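Side-chain contacts in accelerated cell death 11 (Arabidopsis thaliana, PDB 4NT1), which moves ceramide-1-phosphate and phytoceramide-1-phosphate selectively between membranes, as a plant member of the glycolipid transfer protein family: residues D84-A89 with A95-R100; R104-L109 with Y193-F198; V114-I119 with I178-Y183; P160-L165 with E171-A176. All blocks are in the same frame, centred on the assembly; numbering follows the deposited sequence.

Contact 1 (D84-A89 with A95-R100)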
loop_
_atom_site.group_PDB
_atom_site.type_symbol
_atom_site.label_atom_id
_atom_site.label_comp_id
_atom_site.label_asym_id
_atom_site.label_seq_id
_atom_site.Cartn_x
_atom_site.Cartn_y
_atom_site.Cartn_z
ATOM N N ASP A 84 7.242 5.334 -18.861
ATOM C CA ASP A 84 7.468 5.564 -20.287
ATOM C C ASP A 84 8.702 4.784 -20.770
ATOM O O ASP A 84 8.701 4.233 -21.871
ATOM C CB ASP A 84 7.631 7.059 -20.592
ATOM C CG ASP A 84 6.299 7.819 -20.610
ATOM O OD1 ASP A 84 5.229 7.183 -20.679
ATOM O OD2 ASP A 84 6.340 9.064 -20.579
ATOM N N LYS A 85 9.758 4.734 -19.959
ATOM C CA LYS A 85 10.960 4.000 -20.373
ATOM C C LYS A 85 10.709 2.491 -20.484
ATOM O O LYS A 85 11.287 1.819 -21.349
ATOM C CB LYS A 85 12.148 4.302 -19.451
ATOM C CG LYS A 85 12.591 5.773 -19.500
ATOM C CD LYS A 85 13.582 6.091 -18.389
ATOM C CE LYS A 85 14.974 5.615 -18.730
ATOM N NZ LYS A 85 15.555 6.388 -19.872
ATOM N N ASP A 86 9.846 1.960 -19.618
ATOM C CA ASP A 86 9.474 0.547 -19.725
ATOM C C ASP A 86 8.630 0.295 -20.973
ATOM O O ASP A 86 8.751 -0.747 -21.612
ATOM C CB ASP A 86 8.707 0.072 -18.488
ATOM C CG ASP A 86 9.623 -0.282 -17.332
ATOM O OD1 ASP A 86 10.824 -0.546 -17.570
ATOM O OD2 ASP A 86 9.135 -0.326 -16.183
ATOM N N ILE A 87 7.757 1.244 -21.306
ATOM C CA ILE A 87 6.936 1.121 -22.513
ATOM C C ILE A 87 7.824 1.159 -23.765
ATOM O O ILE A 87 7.624 0.396 -24.714
ATOM C CB ILE A 87 5.856 2.233 -22.580
ATOM C CG1 ILE A 87 4.843 2.060 -21.439
ATOM C CG2 ILE A 87 5.143 2.201 -23.922
ATOM C CD1 ILE A 87 3.928 3.280 -21.212
ATOM N N GLU A 88 8.812 2.045 -23.743
ATOM C CA GLU A 88 9.734 2.222 -24.866
ATOM C C GLU A 88 10.539 0.945 -25.115
ATOM O O GLU A 88 10.773 0.550 -26.262
ATOM C CB GLU A 88 10.670 3.390 -24.567
ATOM C CG GLU A 88 11.565 3.817 -25.712
ATOM C CD GLU A 88 12.100 5.229 -25.525
ATOM O OE1 GLU A 88 12.543 5.564 -24.400
ATOM O OE2 GLU A 88 12.068 6.012 -26.500
ATOM N N ALA A 89 10.957 0.296 -24.036
ATOM C CA ALA A 89 11.754 -0.923 -24.132
ATOM C C ALA A 89 10.881 -2.167 -24.219
ATOM O O ALA A 89 11.392 -3.287 -24.348
ATOM C CB ALA A 89 12.688 -1.027 -22.948
ATOM N N ALA A 95 9.746 -9.572 -15.249
ATOM C CA ALA A 95 10.062 -9.688 -13.836
ATOM C C ALA A 95 11.035 -8.588 -13.428
ATOM O O ALA A 95 12.013 -8.320 -14.130
ATOM C CB ALA A 95 10.651 -11.066 -13.531
ATOM N N GLY A 96 10.757 -7.939 -12.306
ATOM C CA GLY A 96 11.668 -6.946 -11.770
ATOM C C GLY A 96 11.683 -5.601 -12.477
ATOM O O GLY A 96 12.476 -4.732 -12.109
ATOM N N SER A 97 10.835 -5.412 -13.489
ATOM C CA SER A 97 10.727 -4.082 -14.099
ATOM C C SER A 97 10.159 -3.071 -13.094
ATOM O O SER A 97 9.384 -3.417 -12.197
ATOM C CB SER A 97 9.864 -4.093 -15.365
ATOM O OG SER A 97 8.476 -4.094 -15.042
ATOM N N HIS A 98 10.563 -1.818 -13.246
ATOM C CA HIS A 98 10.086 -0.754 -12.371
ATOM C C HIS A 98 8.559 -0.704 -12.352
ATOM O O HIS A 98 7.946 -0.525 -11.297
ATOM C CB HIS A 98 10.647 0.588 -12.845
ATOM C CG HIS A 98 12.137 0.684 -12.747
ATOM N ND1 HIS A 98 12.909 1.267 -13.725
ATOM C CD2 HIS A 98 12.997 0.274 -11.783
ATOM C CE1 HIS A 98 14.183 1.220 -13.369
ATOM N NE2 HIS A 98 14.261 0.620 -12.195
ATOM N N THR A 99 7.955 -0.872 -13.523
ATOM C CA THR A 99 6.517 -0.724 -13.679
ATOM C C THR A 99 5.775 -1.909 -13.066
ATOM O O THR A 99 4.729 -1.741 -12.436
ATOM C CB THR A 99 6.141 -0.558 -15.146
ATOM O OG1 THR A 99 6.728 0.651 -15.643
ATOM C CG2 THR A 99 4.634 -0.486 -15.308
ATOM N N ARG A 100 6.330 -3.103 -13.230
ATOM C CA ARG A 100 5.774 -4.283 -12.564
ATOM C C ARG A 100 5.818 -4.112 -11.046
ATOM O O ARG A 100 4.842 -4.405 -10.346
ATOM C CB ARG A 100 6.533 -5.547 -12.988
ATOM C CG ARG A 100 6.054 -6.827 -12.306
ATOM C CD ARG A 100 6.680 -8.062 -12.965
ATOM N NE ARG A 100 6.258 -9.297 -12.314
ATOM C CZ ARG A 100 5.334 -10.119 -12.795
ATOM N NH1 ARG A 100 4.734 -9.850 -13.951
ATOM N NH2 ARG A 100 5.017 -11.217 -12.126
HETATM O O HOH W 1 12.321 -1.230 -15.501
#
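Asp86, near the C-terminal end of helix 79-88, turns its carboxylate onto the first turn of helix 98-121, where Ser97 is the N-cap. The two helices are consecutive elements of the all-helical GLTP fold, linked by a short loop, and Asp86 is the residue through which they meet here. One oxygen does most of the work. OD2 accepts from Thr99 OG1 at 2.7 Å through its anti lone pair, on the side away from OD1, and from the backbone Thr99 N at 3.0 Å, a donor lying nearly along the C-O axis. That second bond is clearly bent, at 141°. Thr99 thus grips a single oxygen with both its hydroxyl and its amide, and its OG1 can reach because it stands anti to the carbonyl carbon (chi1 -63°), on the same side as its own backbone N. The threonine and aspartate side chains run alongside one another, pointing opposite ways, with Thr99 CB 3.2 Å from Asp86 OD2. His98 CB and Ser97 CB flank the same oxygen more loosely.

A negative group set against amides of a first helical turn would be expected to be stabilised by the helix dipole. The N-cap itself belongs to Ser97, whose OG accepts from Arg100 N at 3.0 Å and is also hydrogen-bonded to Val92 O in the linking loop. The capping bond probably helps to hold Arg100, a lipid-binding residue. The other carboxylate oxygen works through water: one molecule donates to Asp86 OD1 at 2.6 Å and accepts from His98 N at 2.9 Å.

Contact 2 (R104-L109 with Y193-F198)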
loop_
_atom_site.group_PDB
_atom_site.type_symbol
_atom_site.label_atom_id
_atom_site.label_comp_id
_atom_site.label_asym_id
_atom_site.label_seq_id
_atom_site.Cartn_x
_atom_site.Cartn_y
_atom_site.Cartn_z
ATOM N N ARG A 104 2.718 -3.802 -8.048
ATOM C CA ARG A 104 2.676 -4.540 -6.788
ATOM C C ARG A 104 2.598 -3.604 -5.573
ATOM O O ARG A 104 1.823 -3.847 -4.627
ATOM C CB ARG A 104 3.866 -5.498 -6.654
ATOM C CG ARG A 104 3.606 -6.874 -7.267
ATOM C CD ARG A 104 4.040 -6.943 -8.711
ATOM N NE ARG A 104 3.642 -8.206 -9.328
ATOM C CZ ARG A 104 2.755 -8.309 -10.314
ATOM N NH1 ARG A 104 2.452 -9.497 -10.817
ATOM N NH2 ARG A 104 2.179 -7.223 -10.811
ATOM N N VAL A 105 3.372 -2.525 -5.608
ATOM C CA VAL A 105 3.353 -1.548 -4.525
ATOM C C VAL A 105 1.974 -0.896 -4.426
ATOM O O VAL A 105 1.413 -0.769 -3.339
ATOM C CB VAL A 105 4.459 -0.498 -4.690
ATOM C CG1 VAL A 105 4.241 0.648 -3.714
ATOM C CG2 VAL A 105 5.820 -1.148 -4.457
ATOM N N LYS A 106 1.405 -0.523 -5.564
ATOM C CA LYS A 106 0.059 0.055 -5.566
ATOM C C LYS A 106 -0.935 -0.844 -4.815
ATOM O O LYS A 106 -1.764 -0.360 -4.027
ATOM C CB LYS A 106 -0.420 0.288 -7.002
ATOM C CG LYS A 106 -1.743 1.065 -7.119
ATOM C CD LYS A 106 -2.958 0.156 -7.071
ATOM C CE LYS A 106 -2.926 -0.862 -8.221
ATOM N NZ LYS A 106 -4.271 -1.482 -8.419
ATOM N N ARG A 107 -0.864 -2.150 -5.052
ATOM C CA ARG A 107 -1.796 -3.062 -4.393
ATOM C C ARG A 107 -1.653 -3.024 -2.871
ATOM O O ARG A 107 -2.650 -3.061 -2.139
ATOM C CB ARG A 107 -1.639 -4.490 -4.932
ATOM C CG ARG A 107 -2.112 -4.633 -6.367
ATOM C CD ARG A 107 -1.704 -5.968 -6.959
ATOM N NE ARG A 107 -2.132 -6.079 -8.350
ATOM C CZ ARG A 107 -1.646 -6.964 -9.214
ATOM N NH1 ARG A 107 -0.707 -7.827 -8.834
ATOM N NH2 ARG A 107 -2.112 -6.991 -10.456
ATOM N N GLY A 108 -0.417 -2.951 -2.385
ATOM C CA GLY A 108 -0.189 -2.833 -0.958
ATOM C C GLY A 108 -0.803 -1.570 -0.360
ATOM O O GLY A 108 -1.425 -1.608 0.705
ATOM N N LEU A 109 -0.619 -0.440 -1.043
ATOM C CA LEU A 109 -1.196 0.822 -0.578
ATOM C C LEU A 109 -2.706 0.713 -0.514
ATOM O O LEU A 109 -3.338 1.234 0.409
ATOM C CB LEU A 109 -0.829 1.970 -1.510
ATOM C CG LEU A 109 0.652 2.299 -1.625
ATOM C CD1 LEU A 109 0.868 3.391 -2.671
ATOM C CD2 LEU A 109 1.256 2.703 -0.264
ATOM N N TYR A 193 -4.638 7.786 -9.288
ATOM C CA TYR A 193 -3.598 8.341 -10.148
ATOM C C TYR A 193 -2.710 7.213 -10.680
ATOM O O TYR A 193 -2.381 7.180 -11.862
ATOM C CB TYR A 193 -2.756 9.380 -9.390
ATOM C CG TYR A 193 -1.546 9.858 -10.166
ATOM C CD1 TYR A 193 -1.639 10.924 -11.052
ATOM C CD2 TYR A 193 -0.317 9.229 -10.026
ATOM C CE1 TYR A 193 -0.536 11.352 -11.776
ATOM C CE2 TYR A 193 0.795 9.651 -10.745
ATOM C CZ TYR A 193 0.676 10.709 -11.616
ATOM O OH TYR A 193 1.771 11.128 -12.331
ATOM N N LEU A 194 -2.343 6.276 -9.812
ATOM C CA LEU A 194 -1.479 5.169 -10.233
ATOM C C LEU A 194 -2.193 4.262 -11.240
ATOM O O LEU A 194 -1.668 4.004 -12.325
ATOM C CB LEU A 194 -0.987 4.362 -9.024
ATOM C CG LEU A 194 -0.096 5.125 -8.041
ATOM C CD1 LEU A 194 0.189 4.298 -6.783
ATOM C CD2 LEU A 194 1.203 5.538 -8.735
ATOM N N ASP A 195 -3.389 3.789 -10.888
ATOM C CA ASP A 195 -4.197 2.989 -11.808
ATOM C C ASP A 195 -4.270 3.651 -13.178
ATOM O O ASP A 195 -4.136 2.992 -14.202
ATOM C CB ASP A 195 -5.628 2.808 -11.280
ATOM C CG ASP A 195 -5.763 1.664 -10.281
ATOM O OD1 ASP A 195 -4.825 0.857 -10.132
ATOM O OD2 ASP A 195 -6.836 1.565 -9.651
ATOM N N ASN A 196 -4.517 4.956 -13.190
ATOM C CA ASN A 196 -4.655 5.685 -14.447
ATOM C C ASN A 196 -3.383 5.731 -15.299
ATOM O O ASN A 196 -3.466 5.722 -16.525
ATOM C CB ASN A 196 -5.213 7.099 -14.219
ATOM C CG ASN A 196 -6.694 7.091 -13.889
ATOM O OD1 ASN A 196 -7.404 6.134 -14.195
ATOM N ND2 ASN A 196 -7.171 8.163 -13.274
ATOM N N LEU A 197 -2.213 5.783 -14.666
ATOM C CA LEU A 197 -0.966 5.674 -15.429
ATOM C C LEU A 197 -0.965 4.389 -16.261
ATOM O O LEU A 197 -0.497 4.383 -17.406
ATOM C CB LEU A 197 0.262 5.693 -14.521
ATOM C CG LEU A 197 0.510 6.989 -13.755
ATOM C CD1 LEU A 197 1.804 6.881 -12.984
ATOM C CD2 LEU A 197 0.545 8.177 -14.712
ATOM N N PHE A 198 -1.476 3.307 -15.677
ATOM C CA PHE A 198 -1.530 2.014 -16.363
ATOM C C PHE A 198 -2.647 1.995 -17.407
ATOM O O PHE A 198 -2.428 1.622 -18.561
ATOM C CB PHE A 198 -1.734 0.856 -15.366
ATOM C CG PHE A 198 -0.516 0.540 -14.536
ATOM C CD1 PHE A 198 -0.178 1.329 -13.444
ATOM C CD2 PHE A 198 0.294 -0.549 -14.854
ATOM C CE1 PHE A 198 0.942 1.040 -12.680
ATOM C CE2 PHE A 198 1.419 -0.846 -14.096
ATOM C CZ PHE A 198 1.747 -0.046 -13.007
HETATM O O HOH W 2 -7.374 -0.661 -8.367
#
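Lys106 of helix 98-121 reaches across to helix 173-199 of the GLTP fold by folding its side chain against Leu194 and ending on Asp195. Its CG leaves anti to the backbone N, which brings that carbon to 3.8 Å from Leu194 CD1. Bends at chi2 and chi3 (-88° and -60°) then carry the chain off the leucine to the carboxylate, so that CE already lies 3.2 Å from Asp195 OD1. The ammonium completes a salt bridge, Lys106 NZ to Asp195 OD1 at 3.0 Å, using the syn lone pair of that oxygen. A water donates to Asp195 OD2 at 2.6 Å and accepts a weak bond from Lys106 NZ. CB and CG thus pack on the leucine, while the ammonium is probably balanced by the aspartate. One turn further along the helix, Leu109 CD1 meets Leu194 CD1 at 4.3 Å. Arg104, a lipid-binding residue on the same segment, takes no part in this contact.

The segments run roughly antiparallel, at 151°, with axes 10.7 Å apart at closest approach. Helix 34-51 packs against both leucines, through Cys41 on Leu109 and Phe37 on Leu194, and helix 79-88 touches Leu194 through Leu79.

Contact 3 (V114-I119 with I178-Y183); sequences VLFEQI and IHMQSY
Met180 lays its side chain across one face of the Phe116 ring, a Met-aromatic contact between two long helices of the GLTP fold, 98-121 and 173-199. The methionine and phenylalanine side chains run roughly perpendicular to each other. Met180 CG sits over the centre of the ring, 3.7 Å from the Phe116 centroid and only 10° off the normal, a CH-pi contact. The sulfur follows over the same face, with SD 4.3 Å from that centroid. Extension of the chain beyond CG (chi2 -173°) carries SD and CE past the ring to Ile119. There Met180 SD rests 3.9 Å from Ile119 CG2, and the methyl CE reaches CD1 of the same isoleucine.

Tyr183 approaches Phe116 from another direction. The two ring planes stand at 76° to each other, an oblique pair, with CD2 of Phe116 3.6 Å from CD2 of Tyr183; the tyrosine CB lies in plane at the phenylalanine edge. The segment axes are 9.0 Å apart, and Phe116 CA is 5.7 Å from Met180 CA. Helix 10-25 adds Leu11 against Phe116, and Phe18 meets Tyr183 edge-to-face. The phenol of Tyr183 is satisfied outside the pair: its OH is hydrogen-bonded to Leu109 O.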
loop_
_atom_site.group_PDB
_atom_site.type_symbol
_atom_site.label_atom_id
_atom_site.label_comp_id
_atom_site.label_asym_id
_atom_site.label_seq_id
_atom_site.Cartn_x
_atom_site.Cartn_y
_atom_site.Cartn_z
ATOM N N VAL A 114 -7.938 0.004 2.460
ATOM C CA VAL A 114 -9.170 -0.726 2.796
ATOM C C VAL A 114 -9.136 -1.207 4.234
ATOM O O VAL A 114 -10.133 -1.135 4.950
ATOM C CB VAL A 114 -9.406 -1.934 1.862
ATOM C CG1 VAL A 114 -10.643 -2.744 2.313
ATOM C CG2 VAL A 114 -9.561 -1.463 0.424
ATOM N N LEU A 115 -7.981 -1.706 4.657
ATOM C CA LEU A 115 -7.802 -2.076 6.053
ATOM C C LEU A 115 -8.213 -0.927 6.988
ATOM O O LEU A 115 -9.016 -1.122 7.914
ATOM C CB LEU A 115 -6.349 -2.468 6.320
ATOM C CG LEU A 115 -6.050 -2.706 7.796
ATOM C CD1 LEU A 115 -6.796 -3.954 8.267
ATOM C CD2 LEU A 115 -4.557 -2.882 7.987
ATOM N N PHE A 116 -7.661 0.266 6.751
ATOM C CA PHE A 116 -7.993 1.439 7.558
ATOM C C PHE A 116 -9.486 1.804 7.488
ATOM O O PHE A 116 -10.121 2.083 8.510
ATOM C CB PHE A 116 -7.126 2.645 7.152
ATOM C CG PHE A 116 -5.703 2.573 7.652
ATOM C CD1 PHE A 116 -5.234 1.449 8.322
ATOM C CD2 PHE A 116 -4.831 3.633 7.449
ATOM C CE1 PHE A 116 -3.918 1.385 8.781
ATOM C CE2 PHE A 116 -3.521 3.577 7.915
ATOM C CZ PHE A 116 -3.068 2.455 8.581
ATOM N N GLU A 117 -10.041 1.821 6.285
ATOM C CA GLU A 117 -11.466 2.083 6.117
ATOM C C GLU A 117 -12.276 1.105 6.966
ATOM O O GLU A 117 -13.261 1.479 7.608
ATOM C CB GLU A 117 -11.879 1.930 4.648
ATOM C CG GLU A 117 -11.502 3.103 3.747
ATOM C CD GLU A 117 -11.699 2.797 2.260
ATOM O OE1 GLU A 117 -11.696 1.608 1.887
ATOM O OE2 GLU A 117 -11.852 3.750 1.461
ATOM N N GLN A 118 -11.877 -0.160 6.954
ATOM C CA GLN A 118 -12.657 -1.183 7.642
ATOM C C GLN A 118 -12.491 -1.113 9.155
ATOM O O GLN A 118 -13.442 -1.385 9.899
ATOM C CB GLN A 118 -12.331 -2.582 7.116
ATOM C CG GLN A 118 -12.783 -2.801 5.671
ATOM C CD GLN A 118 -14.289 -2.810 5.543
ATOM O OE1 GLN A 118 -14.991 -3.321 6.414
ATOM N NE2 GLN A 118 -14.800 -2.223 4.466
ATOM N N ILE A 119 -11.294 -0.756 9.611
ATOM C CA ILE A 119 -11.074 -0.526 11.030
ATOM C C ILE A 119 -11.976 0.608 11.509
ATOM O O ILE A 119 -12.679 0.481 12.511
ATOM C CB ILE A 119 -9.601 -0.216 11.337
ATOM C CG1 ILE A 119 -8.752 -1.481 11.151
ATOM C CG2 ILE A 119 -9.461 0.319 12.752
ATOM C CD1 ILE A 119 -7.264 -1.268 11.375
ATOM N N ILE A 178 -8.147 9.552 13.422
ATOM C CA ILE A 178 -7.847 10.740 12.625
ATOM C C ILE A 178 -6.770 10.479 11.574
ATOM O O ILE A 178 -6.909 10.859 10.402
ATOM C CB ILE A 178 -7.456 11.922 13.524
ATOM C CG1 ILE A 178 -8.726 12.520 14.138
ATOM C CG2 ILE A 178 -6.680 12.965 12.738
ATOM C CD1 ILE A 178 -8.485 13.307 15.403
ATOM N N HIS A 179 -5.695 9.825 11.981
ATOM C CA HIS A 179 -4.587 9.611 11.054
ATOM C C HIS A 179 -4.838 8.481 10.068
ATOM O O HIS A 179 -4.349 8.530 8.939
ATOM C CB HIS A 179 -3.283 9.426 11.806
ATOM C CG HIS A 179 -2.797 10.686 12.448
ATOM N ND1 HIS A 179 -2.037 11.615 11.771
ATOM C CD2 HIS A 179 -3.002 11.196 13.686
ATOM C CE1 HIS A 179 -1.772 12.631 12.575
ATOM N NE2 HIS A 179 -2.347 12.401 13.742
ATOM N N MET A 180 -5.610 7.479 10.481
ATOM C CA MET A 180 -6.033 6.441 9.542
ATOM C C MET A 180 -6.925 7.055 8.464
ATOM O O MET A 180 -6.733 6.824 7.266
ATOM C CB MET A 180 -6.769 5.300 10.261
ATOM C CG MET A 180 -5.846 4.347 11.013
ATOM S SD MET A 180 -6.757 2.932 11.657
ATOM C CE MET A 180 -5.455 2.012 12.461
ATOM N N GLN A 181 -7.900 7.850 8.888
ATOM C CA GLN A 181 -8.781 8.504 7.932
ATOM C C GLN A 181 -7.990 9.436 7.011
ATOM O O GLN A 181 -8.327 9.607 5.844
ATOM C CB GLN A 181 -9.870 9.295 8.657
ATOM C CG GLN A 181 -10.861 9.932 7.694
ATOM C CD GLN A 181 -11.667 8.898 6.949
ATOM O OE1 GLN A 181 -11.585 8.787 5.723
ATOM N NE2 GLN A 181 -12.460 8.129 7.687
ATOM N N SER A 182 -6.946 10.055 7.542
ATOM C CA SER A 182 -6.117 10.924 6.720
ATOM C C SER A 182 -5.445 10.103 5.627
ATOM O O SER A 182 -5.480 10.478 4.452
ATOM C CB SER A 182 -5.046 11.619 7.550
ATOM O OG SER A 182 -4.311 12.523 6.733
ATOM N N TYR A 183 -4.841 8.979 6.018
ATOM C CA TYR A 183 -4.225 8.086 5.033
ATOM C C TYR A 183 -5.242 7.637 3.994
ATOM O O TYR A 183 -4.937 7.562 2.796
ATOM C CB TYR A 183 -3.598 6.848 5.683
ATOM C CG TYR A 183 -3.102 5.880 4.628
ATOM C CD1 TYR A 183 -1.870 6.077 4.007
ATOM C CD2 TYR A 183 -3.883 4.813 4.210
ATOM C CE1 TYR A 183 -1.421 5.216 3.017
ATOM C CE2 TYR A 183 -3.440 3.944 3.230
ATOM C CZ TYR A 183 -2.208 4.155 2.633
ATOM O OH TYR A 183 -1.761 3.288 1.653
#

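Contact 4 (P160-L165 with E171-A176); sequences PTRAHL and EDEAAA
Arg162 and Glu173 join the first turns of two consecutive helices, 162-168 and 173-199, through a two-pronged salt bridge. From CB the arginine runs straight out: CG is anti to the backbone N and the chain stays extended as far as NE. CG is the first atom to come near the glutamate, 3.9 Å from Glu173 OE2, and CD closes to 3.6 Å from the same oxygen. NE then donates to Glu173 OE2 at 2.8 Å, with an N-H...O angle of 160°. CZ lies 3.7 Å from Glu173 OE2, and NH2 beyond it donates to Glu173 OE1 at 3.1 Å in an almost straight bond. Each nitrogen takes its own oxygen, and both oxygens use their syn lone pairs, so the carboxylate meets the guanidinium side-on at its edge, the two planes only 19° apart. This double grip fixes the rotation of both flat groups. The remaining nitrogen, NH1, is hydrogen-bonded to Ile119 O.

Glu173 meets the arginine by bending at chi2 (-84°), which folds its carboxylate back toward the neighbouring helix. Both helix starts are capped from within. Thr161 OG1 accepts from His164 N at 2.9 Å, and Asp172 OD1 accepts from Ala175 N at 3.0 Å, so each salt-bridging residue directly follows an N-cap.

Around the pair, Ser122 and Leu128, in loops, touch the Arg162 side chain, and Leu166 of helix 162-168 touches Glu173. The arginine thereby links three helices: its own, helix 173-199 through Glu173, and the end of helix 98-121 through Ile119.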
loop_
_atom_site.group_PDB
_atom_site.type_symbol
_atom_site.label_atom_id
_atom_site.label_comp_id
_atom_site.label_asym_id
_atom_site.label_seq_id
_atom_site.Cartn_x
_atom_site.Cartn_y
_atom_site.Cartn_z
ATOM N N PRO A 160 -2.976 -9.323 15.963
ATOM C CA PRO A 160 -3.019 -8.661 17.269
ATOM C C PRO A 160 -4.445 -8.189 17.546
ATOM O O PRO A 160 -5.209 -8.000 16.604
ATOM C CB PRO A 160 -2.108 -7.445 17.069
ATOM C CG PRO A 160 -2.200 -7.151 15.600
ATOM C CD PRO A 160 -2.282 -8.511 14.945
ATOM N N THR A 161 -4.802 -8.006 18.812
ATOM C CA THR A 161 -6.044 -7.314 19.139
ATOM C C THR A 161 -5.978 -5.891 18.590
ATOM O O THR A 161 -4.896 -5.354 18.357
ATOM C CB THR A 161 -6.275 -7.246 20.657
ATOM O OG1 THR A 161 -5.373 -6.296 21.241
ATOM C CG2 THR A 161 -6.057 -8.621 21.292
ATOM N N ARG A 162 -7.138 -5.289 18.374
ATOM C CA ARG A 162 -7.200 -3.925 17.875
ATOM C C ARG A 162 -6.462 -2.993 18.834
ATOM O O ARG A 162 -5.689 -2.127 18.413
ATOM C CB ARG A 162 -8.660 -3.517 17.693
ATOM C CG ARG A 162 -8.883 -2.092 17.243
ATOM C CD ARG A 162 -10.379 -1.855 17.104
ATOM N NE ARG A 162 -10.707 -0.459 16.845
ATOM C CZ ARG A 162 -11.442 -0.042 15.818
ATOM N NH1 ARG A 162 -11.944 -0.922 14.942
ATOM N NH2 ARG A 162 -11.679 1.256 15.674
ATOM N N ALA A 163 -6.672 -3.202 20.130
ATOM C CA ALA A 163 -5.990 -2.417 21.149
ATOM C C ALA A 163 -4.473 -2.576 21.092
ATOM O O ALA A 163 -3.730 -1.617 21.287
ATOM C CB ALA A 163 -6.512 -2.776 22.537
ATOM N N HIS A 164 -4.017 -3.795 20.835
ATOM C CA HIS A 164 -2.590 -4.062 20.746
ATOM C C HIS A 164 -1.982 -3.374 19.520
ATOM O O HIS A 164 -0.882 -2.832 19.594
ATOM C CB HIS A 164 -2.316 -5.570 20.703
ATOM C CG HIS A 164 -0.861 -5.911 20.741
ATOM N ND1 HIS A 164 -0.359 -7.095 20.247
ATOM C CD2 HIS A 164 0.202 -5.215 21.208
ATOM C CE1 HIS A 164 0.953 -7.116 20.409
ATOM N NE2 HIS A 164 1.319 -5.984 20.985
ATOM N N LEU A 165 -2.703 -3.383 18.400
ATOM C CA LEU A 165 -2.217 -2.693 17.197
ATOM C C LEU A 165 -2.043 -1.199 17.466
ATOM O O LEU A 165 -1.029 -0.596 17.096
ATOM C CB LEU A 165 -3.150 -2.914 16.002
ATOM C CG LEU A 165 -2.762 -2.137 14.737
ATOM C CD1 LEU A 165 -1.438 -2.643 14.191
ATOM C CD2 LEU A 165 -3.844 -2.185 13.650
ATOM N N GLU A 171 -0.725 5.156 19.461
ATOM C CA GLU A 171 -1.870 6.066 19.383
ATOM C C GLU A 171 -3.042 5.548 20.212
ATOM O O GLU A 171 -3.156 4.348 20.438
ATOM C CB GLU A 171 -2.334 6.218 17.932
ATOM C CG GLU A 171 -1.279 6.724 16.945
ATOM C CD GLU A 171 -0.972 8.200 17.116
ATOM O OE1 GLU A 171 -1.592 8.839 17.993
ATOM O OE2 GLU A 171 -0.110 8.723 16.371
ATOM N N ASP A 172 -3.927 6.440 20.647
ATOM C CA ASP A 172 -5.202 5.991 21.197
ATOM C C ASP A 172 -6.252 5.967 20.085
ATOM O O ASP A 172 -5.972 6.384 18.961
ATOM C CB ASP A 172 -5.654 6.835 22.400
ATOM C CG ASP A 172 -5.752 8.314 22.087
ATOM O OD1 ASP A 172 -6.129 8.677 20.951
ATOM O OD2 ASP A 172 -5.461 9.122 22.994
ATOM N N GLU A 173 -7.445 5.465 20.389
ATOM C CA GLU A 173 -8.485 5.316 19.371
ATOM C C GLU A 173 -8.753 6.627 18.633
ATOM O O GLU A 173 -8.771 6.653 17.409
ATOM C CB GLU A 173 -9.782 4.753 19.965
ATOM C CG GLU A 173 -9.779 3.238 20.191
ATOM C CD GLU A 173 -10.137 2.434 18.942
ATOM O OE1 GLU A 173 -10.427 3.049 17.890
ATOM O OE2 GLU A 173 -10.135 1.182 19.015
ATOM N N ALA A 174 -8.952 7.714 19.373
ATOM C CA ALA A 174 -9.301 8.987 18.742
ATOM C C ALA A 174 -8.253 9.454 17.729
ATOM O O ALA A 174 -8.593 9.802 16.595
ATOM C CB ALA A 174 -9.554 10.066 19.795
ATOM N N ALA A 175 -6.989 9.468 18.143
ATOM C CA ALA A 175 -5.895 9.948 17.291
ATOM C C ALA A 175 -5.655 8.995 16.123
ATOM O O ALA A 175 -5.371 9.422 15.002
ATOM C CB ALA A 175 -4.627 10.101 18.097
ATOM N N ALA A 176 -5.738 7.702 16.403
ATOM C CA ALA A 176 -5.561 6.694 15.365
ATOM C C ALA A 176 -6.648 6.839 14.295
ATOM O O ALA A 176 -6.371 6.754 13.099
ATOM C CB ALA A 176 -5.574 5.294 15.979
#

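How the contacts relate
Helix 98-121 runs through contacts 1, 2 and 3 in turn, and helix 173-199 returns past it through contacts 4, 3 and 2; along the chain, contact 4 falls within the loop closed by contact 3, and contact 3 within that closed by contact 2. Thr99 CG2 packs on Phe198 CE2 at 3.5 Å between contacts 1 and 2. Contacts 2 and 3, centres about 18 Å apart, meet through Leu109 and Tyr183, and contacts 3 and 4 through Ile119 and Leu165. The centres of contacts 1 and 4 are farthest apart, about 39 Å. Arg100 and Arg104, which bind the phosphorylated sphingolipid, lie on segments of contacts 1 and 2 without touching across them; contacts 3 and 4 lie away from that site.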